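PDB 4UB9: molinate hydrolase from Gulosibacter molinativorax, which hydrolyses the thiocarbamate pesticide molinate and binds zinc, as a member of the amidohydrolase family. Local coordinates for residues T284-L289 with G307-P312; V243-V248 with A255-F260; G33-I38 with T56-D61; G62-V67 with G437-G442; V98-G103 with T139-T144. All blocks are in the same frame, centred on the assembly; numbering follows the deposited sequence.

Contact 3 comes first along the chain. Contact 4 then joins 62-67 to the distant 437-442, and the loop so closed holds contacts 5, 2 and 1 in that order. Contacts 3 and 4 touch, with centres 9 Å apart. Contacts 1 and 2 also touch, with centres 12 Å apart, and both meet the second subunit. They lie about 40 to 47 Å, centre to centre, from contacts 3 and 4. Contact 5 lies near the chain's centre of mass, its own centre 22 to 27 Å from those of the others. Contacts 1, 2 and 5 belong to the metal-binding barrel, whereas contact 3 and the strand of contact 4 belong to a small sheet beside it.

Contact 1: residues T284-L289 with G307-P312; sequences TSLEGL and GQAPIP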
# COMPACT_ATOMS: atom_id res chain seq x y z
N THR A 284 7.00 16.66 20.68
CA THR A 284 5.78 16.05 20.24
C THR A 284 5.01 15.42 21.39
O THR A 284 4.04 14.74 21.20
CB THR A 284 6.15 15.13 19.06
OG1 THR A 284 5.83 15.79 17.85
CG2 THR A 284 5.49 13.82 19.08
N SER A 285 5.49 15.65 22.60
CA SER A 285 4.95 14.98 23.81
C SER A 285 5.19 15.81 25.03
O SER A 285 6.02 16.72 25.02
CB SER A 285 5.64 13.62 24.06
OG SER A 285 7.02 13.81 24.32
N LEU A 286 4.48 15.50 26.11
CA LEU A 286 4.66 16.23 27.40
C LEU A 286 6.08 16.08 27.93
O LEU A 286 6.70 17.02 28.37
CB LEU A 286 3.71 15.71 28.44
CG LEU A 286 2.23 15.99 28.18
CD1 LEU A 286 1.34 15.40 29.30
CD2 LEU A 286 1.99 17.48 28.05
N GLU A 287 6.60 14.87 27.87
CA GLU A 287 7.95 14.61 28.33
C GLU A 287 8.98 15.26 27.44
O GLU A 287 10.02 15.73 27.91
CB GLU A 287 8.21 13.11 28.45
CG GLU A 287 7.65 12.54 29.75
CD GLU A 287 8.20 13.27 31.00
OE1 GLU A 287 9.42 13.28 31.29
OE2 GLU A 287 7.39 13.88 31.69
N GLY A 288 8.67 15.35 26.17
CA GLY A 288 9.54 16.07 25.26
C GLY A 288 9.59 17.54 25.60
O GLY A 288 10.64 18.17 25.63
N LEU A 289 8.43 18.10 25.85
CA LEU A 289 8.33 19.49 26.22
C LEU A 289 9.12 19.74 27.51
O LEU A 289 9.88 20.67 27.60
CB LEU A 289 6.86 19.86 26.43
CG LEU A 289 6.57 21.30 26.88
CD1 LEU A 289 7.15 22.35 25.96
CD2 LEU A 289 5.05 21.48 26.94
N GLY A 307 0.96 15.09 22.13
CA GLY A 307 0.48 13.71 22.14
C GLY A 307 -0.98 13.58 22.53
O GLY A 307 -1.44 12.55 22.99
N GLN A 308 -1.68 14.70 22.38
CA GLN A 308 -3.07 14.85 22.77
C GLN A 308 -3.29 14.61 24.24
O GLN A 308 -4.34 14.21 24.65
CB GLN A 308 -3.97 13.97 21.94
CG GLN A 308 -4.18 14.51 20.54
CD GLN A 308 -5.01 15.76 20.50
OE1 GLN A 308 -4.73 16.70 19.73
NE2 GLN A 308 -6.05 15.79 21.29
N ALA A 309 -2.29 14.92 25.04
CA ALA A 309 -2.40 14.87 26.49
C ALA A 309 -2.23 16.29 27.03
O ALA A 309 -1.45 17.06 26.51
CB ALA A 309 -1.34 13.95 27.06
N PRO A 310 -3.04 16.66 28.02
CA PRO A 310 -3.02 18.05 28.49
C PRO A 310 -1.76 18.42 29.25
O PRO A 310 -1.25 17.66 30.04
CB PRO A 310 -4.25 18.15 29.40
CG PRO A 310 -4.48 16.77 29.87
CD PRO A 310 -4.00 15.82 28.77
N ILE A 311 -1.28 19.63 29.00
CA ILE A 311 -0.09 20.11 29.63
C ILE A 311 -0.34 20.29 31.14
O ILE A 311 -1.27 20.97 31.51
CB ILE A 311 0.37 21.43 29.05
CG1 ILE A 311 0.78 21.24 27.60
CG2 ILE A 311 1.55 21.96 29.85
CD1 ILE A 311 1.23 22.52 26.92
N PRO A 312 0.47 19.68 32.00
CA PRO A 312 0.28 19.85 33.44
C PRO A 312 0.64 21.23 33.91
O PRO A 312 1.48 21.94 33.32
CB PRO A 312 1.23 18.85 34.07
CG PRO A 312 1.79 18.03 32.94
CD PRO A 312 1.65 18.85 31.69
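L286 opens helix 286-294 of the amidohydrolase barrel and packs onto the 307-312 loop, which leads to the next helix. Its two methyl groups divide the work. CD1 meets A309 CB at 3.8 Å and also approaches P310 O. CD2 lies 3.7 Å from I311 CA and 3.9 Å from P312 CD. L286 CG stands anti to the carbonyl carbon (chi1 -68°), which lets the fork of the side chain straddle the bend from A309 to P312. One turn on, L289 crosses I311 at about a right angle, and L289 CD2 touches I311 CD1 at 4.0 Å. No hydrogen bond crosses between the segments, so apolar packing carries the contact.

The helix start is fixed from within. S285 is its N-cap, and S285 OG accepts from G288 N at 2.9 Å. On the loop side, I311 N and I311 O are held by N357 and R360. T218 of the second subunit packs on L286 and A309, and E287 forms a salt bridge with R263 of that subunit. The side chain of T284 is about 6 Å from the zinc ion. The contact joins the loop and helix of successive beta-alpha units, as is typical of a TIM barrel.

Contact 2: residues V243-V248 with A255-F260; sequences VTDHLV and APYFTF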
# COMPACT_ATOMS: atom_id res chain seq x y z
N VAL A 243 14.03 16.57 19.36
CA VAL A 243 14.03 15.98 20.69
C VAL A 243 13.14 14.74 20.67
O VAL A 243 13.53 13.68 21.17
CB VAL A 243 13.48 16.95 21.72
CG1 VAL A 243 13.25 16.25 23.05
CG2 VAL A 243 14.42 18.10 21.86
N THR A 244 11.95 14.90 20.08
CA THR A 244 11.09 13.75 19.79
C THR A 244 11.08 13.44 18.31
O THR A 244 11.71 14.11 17.51
CB THR A 244 9.64 13.96 20.26
OG1 THR A 244 9.08 15.05 19.56
CG2 THR A 244 9.59 14.23 21.75
N ASP A 245 10.34 12.41 17.98
CA ASP A 245 10.26 11.89 16.62
C ASP A 245 9.36 12.75 15.73
O ASP A 245 8.67 13.64 16.20
CB ASP A 245 9.65 10.49 16.64
CG ASP A 245 8.16 10.53 17.01
OD1 ASP A 245 7.84 10.77 18.20
OD2 ASP A 245 7.32 10.40 16.09
N HIS A 246 9.37 12.41 14.43
CA HIS A 246 8.62 13.12 13.42
C HIS A 246 7.81 12.12 12.59
O HIS A 246 7.75 12.22 11.37
CB HIS A 246 9.58 13.89 12.54
CG HIS A 246 8.92 14.89 11.64
ND1 HIS A 246 8.33 14.55 10.45
CD2 HIS A 246 8.81 16.24 11.75
CE1 HIS A 246 7.84 15.64 9.88
NE2 HIS A 246 8.14 16.67 10.64
N LEU A 247 7.19 11.17 13.28
CA LEU A 247 6.44 10.09 12.66
C LEU A 247 4.92 10.25 12.75
O LEU A 247 4.15 9.26 12.68
CB LEU A 247 6.82 8.77 13.34
CG LEU A 247 8.27 8.34 13.25
CD1 LEU A 247 8.44 7.04 14.00
CD2 LEU A 247 8.73 8.15 11.79
N VAL A 248 4.46 11.48 12.91
CA VAL A 248 3.03 11.74 13.09
C VAL A 248 2.21 11.26 11.91
O VAL A 248 1.15 10.67 12.05
CB VAL A 248 2.76 13.22 13.39
CG1 VAL A 248 3.39 13.58 14.73
CG2 VAL A 248 3.34 14.16 12.29
N ALA A 255 1.65 8.49 19.76
CA ALA A 255 2.67 7.45 20.03
C ALA A 255 4.09 8.00 19.86
O ALA A 255 4.84 7.52 19.04
CB ALA A 255 2.47 6.27 19.10
N PRO A 256 4.44 9.04 20.62
CA PRO A 256 5.72 9.68 20.45
C PRO A 256 6.89 8.95 21.09
O PRO A 256 6.74 8.14 22.03
CB PRO A 256 5.51 11.03 21.15
CG PRO A 256 4.63 10.66 22.30
CD PRO A 256 3.66 9.65 21.71
N TYR A 257 8.06 9.27 20.56
CA TYR A 257 9.35 8.69 20.98
C TYR A 257 10.34 9.81 21.19
O TYR A 257 10.15 10.96 20.76
CB TYR A 257 9.92 7.84 19.88
CG TYR A 257 9.11 6.64 19.51
CD1 TYR A 257 9.29 5.42 20.15
CD2 TYR A 257 8.19 6.69 18.47
CE1 TYR A 257 8.54 4.31 19.79
CE2 TYR A 257 7.45 5.56 18.10
CZ TYR A 257 7.61 4.39 18.77
OH TYR A 257 6.91 3.29 18.39
N PHE A 258 11.43 9.48 21.87
CA PHE A 258 12.61 10.35 21.91
C PHE A 258 13.60 9.92 20.86
O PHE A 258 13.85 8.74 20.65
CB PHE A 258 13.26 10.32 23.30
CG PHE A 258 12.58 11.22 24.27
CD1 PHE A 258 11.37 10.87 24.81
CD2 PHE A 258 13.19 12.40 24.68
CE1 PHE A 258 10.74 11.70 25.71
CE2 PHE A 258 12.57 13.24 25.56
CZ PHE A 258 11.34 12.90 26.08
N THR A 259 14.15 10.88 20.17
CA THR A 259 15.15 10.58 19.12
C THR A 259 16.49 10.11 19.65
O THR A 259 17.19 9.29 19.03
CB THR A 259 15.38 11.86 18.27
OG1 THR A 259 14.14 12.23 17.68
CG2 THR A 259 16.39 11.64 17.17
N PHE A 260 16.87 10.70 20.77
CA PHE A 260 18.22 10.57 21.36
C PHE A 260 18.16 10.19 22.83
O PHE A 260 17.19 10.52 23.52
CB PHE A 260 18.97 11.90 21.28
CG PHE A 260 19.29 12.35 19.86
CD1 PHE A 260 20.12 11.60 19.05
CD2 PHE A 260 18.74 13.50 19.35
CE1 PHE A 260 20.40 12.02 17.77
CE2 PHE A 260 19.01 13.90 18.07
CZ PHE A 260 19.83 13.15 17.28
O HOH W 1 15.93 13.13 22.09
O HOH W 2 5.19 8.88 16.76
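The backbones of T244 and F258 form a single bridge, with T244 CA 4.3 Å from F258 CA, and the two segments run 138° apart. T259 N donates to V243 O at 3.0 Å, and D245 N donates to Y257 O at 3.1 Å. Both donors stand above the plane of the carbonyl they meet.

D245 is the main polar side chain. D245 OD1 accepts from Y257 N at 2.8 Å and is met from above the carboxylate plane. D245 OD2 takes L247 N at 2.9 Å, which makes an Asx turn. Water 2 links D245 OD2 to A255 O. A chi1 of 70° places CG between the backbone N and the carbonyl carbon, from where OD2 can reach L247 N and OD1 Y257 N. The carboxylate and the Y257 ring stand 82° apart, and OD1 lies at the ring edge.

These segments flank helix 248-251, in the loop that follows barrel strand 239-242. D245 O is hydrogen-bonded to NE2 of the zinc-binding H282. V243 and F258 lie side by side, with V243 CG1 4.0 Å from F258 CE2. Y257 also faces the second subunit, where it meets Y257 and makes a cation-pi contact with R214. T259 OG1 is bonded to A242 O.

Contact 3: residues G33-I38 with T56-D61; sequences GETIAI and TVFIED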
# COMPACT_ATOMS: atom_id res chain seq x y z
N GLY A 33 20.26 49.61 1.79
CA GLY A 33 19.72 50.43 2.85
C GLY A 33 19.42 51.78 2.22
O GLY A 33 20.25 52.34 1.50
N GLU A 34 18.25 52.31 2.54
CA GLU A 34 17.82 53.61 2.02
C GLU A 34 17.18 54.54 3.04
O GLU A 34 17.05 54.20 4.23
CB GLU A 34 16.89 53.37 0.87
CG GLU A 34 17.67 53.09 -0.39
CD GLU A 34 16.78 52.78 -1.55
OE1 GLU A 34 15.56 53.02 -1.45
OE2 GLU A 34 17.31 52.25 -2.54
N THR A 35 16.81 55.72 2.56
CA THR A 35 16.34 56.80 3.40
C THR A 35 14.89 57.13 3.09
O THR A 35 14.48 57.22 1.96
CB THR A 35 17.22 58.02 3.22
OG1 THR A 35 18.54 57.67 3.61
CG2 THR A 35 16.74 59.19 4.09
N ILE A 36 14.11 57.29 4.14
CA ILE A 36 12.66 57.46 4.00
C ILE A 36 12.07 57.96 5.32
O ILE A 36 12.65 57.76 6.40
CB ILE A 36 11.96 56.15 3.55
CG1 ILE A 36 10.54 56.41 3.01
CG2 ILE A 36 11.86 55.15 4.70
CD1 ILE A 36 9.98 55.29 2.14
N ALA A 37 10.90 58.59 5.23
CA ALA A 37 10.17 59.01 6.42
C ALA A 37 8.74 58.61 6.30
O ALA A 37 8.10 58.77 5.26
CB ALA A 37 10.26 60.50 6.61
N ILE A 38 8.22 58.11 7.40
CA ILE A 38 6.83 57.62 7.48
C ILE A 38 6.17 58.64 8.39
O ILE A 38 6.52 58.73 9.57
CB ILE A 38 6.71 56.21 8.12
CG1 ILE A 38 7.90 55.28 7.77
CG2 ILE A 38 5.38 55.57 7.78
CD1 ILE A 38 8.08 55.00 6.30
N THR A 56 5.96 60.20 13.64
CA THR A 56 6.79 60.12 12.49
C THR A 56 8.00 59.25 12.80
O THR A 56 8.63 59.36 13.85
CB THR A 56 7.20 61.52 11.99
OG1 THR A 56 6.07 62.12 11.33
CG2 THR A 56 8.39 61.47 11.01
N VAL A 57 8.32 58.40 11.83
CA VAL A 57 9.49 57.53 11.90
C VAL A 57 10.45 57.86 10.78
O VAL A 57 10.06 57.94 9.61
CB VAL A 57 9.11 56.06 11.76
CG1 VAL A 57 10.36 55.19 11.80
CG2 VAL A 57 8.12 55.67 12.83
N PHE A 58 11.70 58.09 11.15
CA PHE A 58 12.67 58.55 10.19
C PHE A 58 13.78 57.54 10.07
O PHE A 58 14.45 57.18 11.05
CB PHE A 58 13.25 59.92 10.55
CG PHE A 58 14.09 60.53 9.47
CD1 PHE A 58 13.50 61.13 8.38
CD2 PHE A 58 15.48 60.56 9.57
CE1 PHE A 58 14.26 61.70 7.37
CE2 PHE A 58 16.25 61.15 8.57
CZ PHE A 58 15.64 61.71 7.46
N ILE A 59 14.01 57.14 8.83
CA ILE A 59 15.01 56.13 8.51
C ILE A 59 16.02 56.70 7.55
O ILE A 59 15.66 57.31 6.56
CB ILE A 59 14.39 54.86 7.87
CG1 ILE A 59 13.40 54.21 8.84
CG2 ILE A 59 15.47 53.87 7.47
CD1 ILE A 59 12.24 53.53 8.14
N GLU A 60 17.27 56.42 7.85
CA GLU A 60 18.39 56.93 7.10
C GLU A 60 19.41 55.81 6.85
O GLU A 60 19.91 55.20 7.78
CB GLU A 60 19.02 58.03 7.92
CG GLU A 60 19.81 59.04 7.13
CD GLU A 60 20.41 60.12 8.03
OE1 GLU A 60 21.60 60.46 7.87
OE2 GLU A 60 19.68 60.61 8.92
N ASP A 61 19.69 55.54 5.58
CA ASP A 61 20.62 54.48 5.19
C ASP A 61 20.32 53.12 5.84
O ASP A 61 21.21 52.45 6.36
CB ASP A 61 22.05 54.92 5.49
CG ASP A 61 22.52 56.03 4.55
OD1 ASP A 61 21.72 56.48 3.72
OD2 ASP A 61 23.68 56.44 4.64
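A37 CB lies at the edge of the F58 ring, near the ring plane, 3.7 Å from CD1. E60 OE2 occupies another place at that edge, also in plane. T35 CG2 comes to the ring obliquely. F58 and A37 are paired on the same face of the sheet, and F58 CG, anti to its backbone N (chi1 -171°), leans the ring toward the strand of A37. Outside the two segments, I79 and K66 also touch this side chain.

The strands form an antiparallel pair in the small mixed sheet near the N-terminus. Strand 36-38 and strand 56-60 run at 168° with axes 4.8 Å apart. I36 with I59 and I38 with V57 are hydrogen-bonded pairs, and A37 with F58 between them is a non-hydrogen-bonded pair. The four backbone bonds of the paired rows are all 2.9 Å: I36 N to I59 O, I59 N to I36 O, I38 N to V57 O and V57 N to I38 O.

The opposite face carries I36, I38, V57 and I59. I36 and I59 lie side by side and point the same way, with I36 CG2 3.8 Å from I59 CD1. I38 CG1 packs on V57 CB at 4.2 Å. I82 of the next strand continues this face, and V447 and V449 of strand 447-450 pack on it, which joins the two sheets.

Past the last pair, a side chain continues the bonding. T35 OG1 stands anti to its carbonyl carbon and accepts from D61 N at 3.1 Å, with an angle of 165° at the hydrogen.

Contact 4: residues G62-V67 with G437-G442; sequences GRITKV and GSIDVG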
# COMPACT_ATOMS: atom_id res chain seq x y z
N GLY A 62 19.04 52.76 5.83
CA GLY A 62 18.59 51.47 6.34
C GLY A 62 18.30 51.39 7.83
O GLY A 62 17.60 50.50 8.26
N ARG A 63 18.78 52.36 8.60
CA ARG A 63 18.62 52.38 10.06
C ARG A 63 17.68 53.49 10.55
O ARG A 63 17.72 54.63 10.06
CB ARG A 63 19.96 52.54 10.76
CG ARG A 63 20.50 51.26 11.39
CD ARG A 63 21.28 50.41 10.39
NE ARG A 63 21.85 49.11 10.85
CZ ARG A 63 21.49 48.38 11.91
NH1 ARG A 63 20.55 48.74 12.78
NH2 ARG A 63 22.10 47.23 12.13
N ILE A 64 16.84 53.14 11.52
CA ILE A 64 15.96 54.10 12.16
C ILE A 64 16.83 55.08 12.93
O ILE A 64 17.60 54.69 13.81
CB ILE A 64 14.95 53.44 13.13
CG1 ILE A 64 13.99 52.53 12.38
CG2 ILE A 64 14.12 54.50 13.84
CD1 ILE A 64 13.13 51.64 13.27
N THR A 65 16.68 56.36 12.59
CA THR A 65 17.42 57.45 13.29
C THR A 65 16.54 58.31 14.20
O THR A 65 17.02 58.86 15.17
CB THR A 65 18.16 58.38 12.31
OG1 THR A 65 17.23 58.91 11.36
CG2 THR A 65 19.25 57.63 11.59
N LYS A 66 15.25 58.40 13.90
CA LYS A 66 14.36 59.21 14.69
C LYS A 66 12.96 58.64 14.79
O LYS A 66 12.39 58.21 13.81
CB LYS A 66 14.26 60.60 14.06
CG LYS A 66 15.14 61.65 14.71
CD LYS A 66 15.56 62.75 13.74
CE LYS A 66 16.10 63.95 14.52
NZ LYS A 66 17.40 64.40 13.97
N VAL A 67 12.41 58.75 15.98
CA VAL A 67 11.01 58.40 16.23
C VAL A 67 10.42 59.41 17.19
O VAL A 67 10.88 59.56 18.30
CB VAL A 67 10.84 57.03 16.89
CG1 VAL A 67 9.36 56.71 17.12
CG2 VAL A 67 11.50 55.97 16.05
N GLY A 437 12.46 43.85 14.92
CA GLY A 437 11.28 43.43 15.68
C GLY A 437 10.57 44.53 16.44
O GLY A 437 9.55 44.31 17.08
N SER A 438 11.16 45.72 16.42
CA SER A 438 10.48 46.91 16.94
C SER A 438 10.97 48.16 16.25
O SER A 438 12.09 48.23 15.72
CB SER A 438 10.67 47.06 18.47
OG SER A 438 12.03 47.39 18.79
N ILE A 439 10.13 49.18 16.36
CA ILE A 439 10.49 50.51 15.90
C ILE A 439 11.16 51.32 17.01
O ILE A 439 10.53 51.75 17.97
CB ILE A 439 9.25 51.23 15.37
CG1 ILE A 439 8.79 50.49 14.11
CG2 ILE A 439 9.60 52.67 15.05
CD1 ILE A 439 7.46 50.95 13.55
N ASP A 440 12.47 51.44 16.88
CA ASP A 440 13.34 51.99 17.93
C ASP A 440 14.59 52.49 17.26
O ASP A 440 15.09 51.86 16.32
CB ASP A 440 13.76 50.94 18.98
CG ASP A 440 12.79 50.83 20.16
OD1 ASP A 440 12.61 51.84 20.87
OD2 ASP A 440 12.18 49.75 20.39
N VAL A 441 15.07 53.61 17.75
CA VAL A 441 16.21 54.27 17.14
C VAL A 441 17.36 53.29 17.17
O VAL A 441 17.60 52.66 18.17
CB VAL A 441 16.57 55.58 17.89
CG1 VAL A 441 17.90 56.15 17.39
CG2 VAL A 441 15.45 56.60 17.72
N GLY A 442 18.08 53.20 16.07
CA GLY A 442 19.25 52.30 15.98
C GLY A 442 18.96 50.96 15.33
O GLY A 442 19.84 50.35 14.75
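V441 rests against an irregular part of a strand: the single residue F58 is opposed by two, T65 and K66, a classic beta bulge. V441 CG1 lies 3.6 Å from T65 O, and V441 CG2 is 3.8 Å from the same oxygen. The branch straddles this carbonyl because V441 CG1 is anti to its backbone N (chi1 171°), with CG2 beside that N.

A single backbone hydrogen bond crosses between the segments. G442 N donates to I64 O at 2.7 Å, and the bond is nearly straight, 173° at the hydrogen. The rest is mostly apolar. The I64 side chain curls round D440 O, with I64 CB 3.6 Å from it. Its tip goes on to I439, where I64 CD1 meets I439 CG2 at 4.1 Å. V67 crosses I439 at about a right angle, and V67 CG2 approaches I439 CG2 to 3.9 Å. I439 CG2 is thus touched by two side chains of the strand.

The polar groups turn to other partners. The R63 guanidinium forms a salt bridge with E435. S438 OG donates to D440 OD2 at 2.9 Å and is also bonded to K443 NZ.

I64 touches I59 and I439 touches V57, both on the neighbouring strand 55-60. I439 also reaches L43 of strand 41-43 and I89 and P91 of strand 88-95. The loop between helix 424-429 and strand 447-450 thus lies between the small sheet and the large one.

Contact 5: residues V98-G103 with T139-T144; sequences VHLLDG and TTVFDT
V98 and D143 form a parallel bridge where two neighbouring barrel strands end. V98 N donates to F142 O at 3.0 Å. V98 O accepts from T144 N at 3.3 Å, nearly in line with the carbonyl, and also has D143 CA-H close by. Beside this bridge, V98 CG2 packs on V141 CB at 3.9 Å, the two side chains crossing at about a right angle. L100 and V141 reach toward each other tip to tip, with L100 CD1 4.1 Å from V141 CG2.

With D143 CG anti to the backbone N (chi1 -178°), the carboxylate reaches past V98 O to the backbone of L100. There D143 OD2 accepts from L100 N at 3.0 Å, approached from above the carboxylate plane. The same oxygen lies 3.5 Å from L100 CG. H99 crosses T144 obliquely, and H99 NE2 is 3.7 Å from T144 CG2.

The next shell holds these groups in place. L100 is backed by I126 and A129 of helix 122-135 and by I168 of the next strand, 167-170. H99 ND1 makes a weak hydrogen bond to D373 O. The side chain of H99 is about 6 Å from the zinc ion, on the rim where amidohydrolases carry their metal site.

D143 is buried, yet both its oxygens are engaged: OD2 by L100 N and N146 ND2, OD1 by W145 N. Three N-H donors fix the rotation of the carboxylate; the one from L100 N ties the loop after V98 to the end of strand 138-143.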
# COMPACT_ATOMS: atom_id res chain seq x y z
N VAL A 98 8.91 29.27 9.36
CA VAL A 98 8.47 28.95 8.01
C VAL A 98 9.36 27.90 7.35
O VAL A 98 10.43 27.55 7.84
CB VAL A 98 8.48 30.19 7.07
CG1 VAL A 98 7.69 31.32 7.69
CG2 VAL A 98 9.91 30.63 6.77
N HIS A 99 8.92 27.42 6.19
CA HIS A 99 9.71 26.53 5.34
C HIS A 99 9.62 27.01 3.90
O HIS A 99 8.59 26.89 3.23
CB HIS A 99 9.22 25.11 5.47
CG HIS A 99 9.28 24.60 6.88
ND1 HIS A 99 8.17 24.22 7.59
CD2 HIS A 99 10.33 24.43 7.71
CE1 HIS A 99 8.53 23.84 8.80
NE2 HIS A 99 9.83 23.95 8.90
N LEU A 100 10.74 27.54 3.44
CA LEU A 100 10.83 28.17 2.14
C LEU A 100 10.94 27.18 0.96
O LEU A 100 10.72 27.57 -0.19
CB LEU A 100 11.98 29.19 2.13
CG LEU A 100 11.76 30.29 3.20
CD1 LEU A 100 12.94 31.24 3.30
CD2 LEU A 100 10.49 31.13 2.94
N LEU A 101 11.32 25.93 1.26
CA LEU A 101 10.91 24.78 0.45
C LEU A 101 9.82 24.11 1.27
O LEU A 101 10.03 23.82 2.45
CB LEU A 101 12.05 23.80 0.21
CG LEU A 101 13.19 24.26 -0.71
CD1 LEU A 101 14.23 23.15 -0.92
CD2 LEU A 101 12.65 24.69 -2.05
N ASP A 102 8.66 23.87 0.67
CA ASP A 102 7.43 23.60 1.43
C ASP A 102 7.38 22.23 2.07
O ASP A 102 6.96 21.25 1.48
CB ASP A 102 6.19 23.78 0.54
CG ASP A 102 4.90 23.78 1.32
OD1 ASP A 102 4.85 23.29 2.49
OD2 ASP A 102 3.93 24.33 0.78
N GLY A 103 7.75 22.17 3.33
CA GLY A 103 7.87 20.90 4.03
C GLY A 103 6.56 20.27 4.44
O GLY A 103 6.44 19.02 4.48
N THR A 139 9.02 41.09 6.95
CA THR A 139 10.34 41.52 6.52
C THR A 139 11.48 40.59 6.99
O THR A 139 12.58 40.61 6.44
CB THR A 139 10.64 42.94 7.02
OG1 THR A 139 10.13 43.07 8.35
CG2 THR A 139 9.97 43.97 6.09
N THR A 140 11.19 39.77 8.00
CA THR A 140 12.15 38.76 8.49
C THR A 140 11.48 37.41 8.69
O THR A 140 10.45 37.31 9.36
CB THR A 140 12.81 39.17 9.81
OG1 THR A 140 13.46 40.44 9.63
CG2 THR A 140 13.84 38.15 10.26
N VAL A 141 12.07 36.37 8.07
CA VAL A 141 11.62 35.02 8.28
C VAL A 141 12.68 34.12 8.89
O VAL A 141 13.86 34.20 8.55
CB VAL A 141 11.10 34.33 6.98
CG1 VAL A 141 9.84 35.03 6.48
CG2 VAL A 141 12.15 34.29 5.91
N PHE A 142 12.23 33.25 9.76
CA PHE A 142 13.08 32.24 10.39
C PHE A 142 12.67 30.90 9.87
O PHE A 142 11.58 30.38 10.18
CB PHE A 142 12.94 32.31 11.90
CG PHE A 142 13.53 33.53 12.46
CD1 PHE A 142 14.88 33.60 12.77
CD2 PHE A 142 12.77 34.67 12.65
CE1 PHE A 142 15.45 34.76 13.29
CE2 PHE A 142 13.33 35.82 13.16
CZ PHE A 142 14.68 35.87 13.48
N ASP A 143 13.55 30.36 9.04
CA ASP A 143 13.35 29.06 8.40
C ASP A 143 13.98 27.93 9.21
O ASP A 143 15.18 27.85 9.40
CB ASP A 143 13.89 29.06 6.98
CG ASP A 143 13.66 27.73 6.25
OD1 ASP A 143 13.95 26.64 6.83
OD2 ASP A 143 13.22 27.77 5.07
N THR A 144 13.13 27.03 9.61
CA THR A 144 13.38 26.06 10.67
C THR A 144 13.68 24.64 10.12
O THR A 144 14.07 23.73 10.85
CB THR A 144 12.11 26.13 11.53
OG1 THR A 144 12.35 27.00 12.65
CG2 THR A 144 11.63 24.89 11.94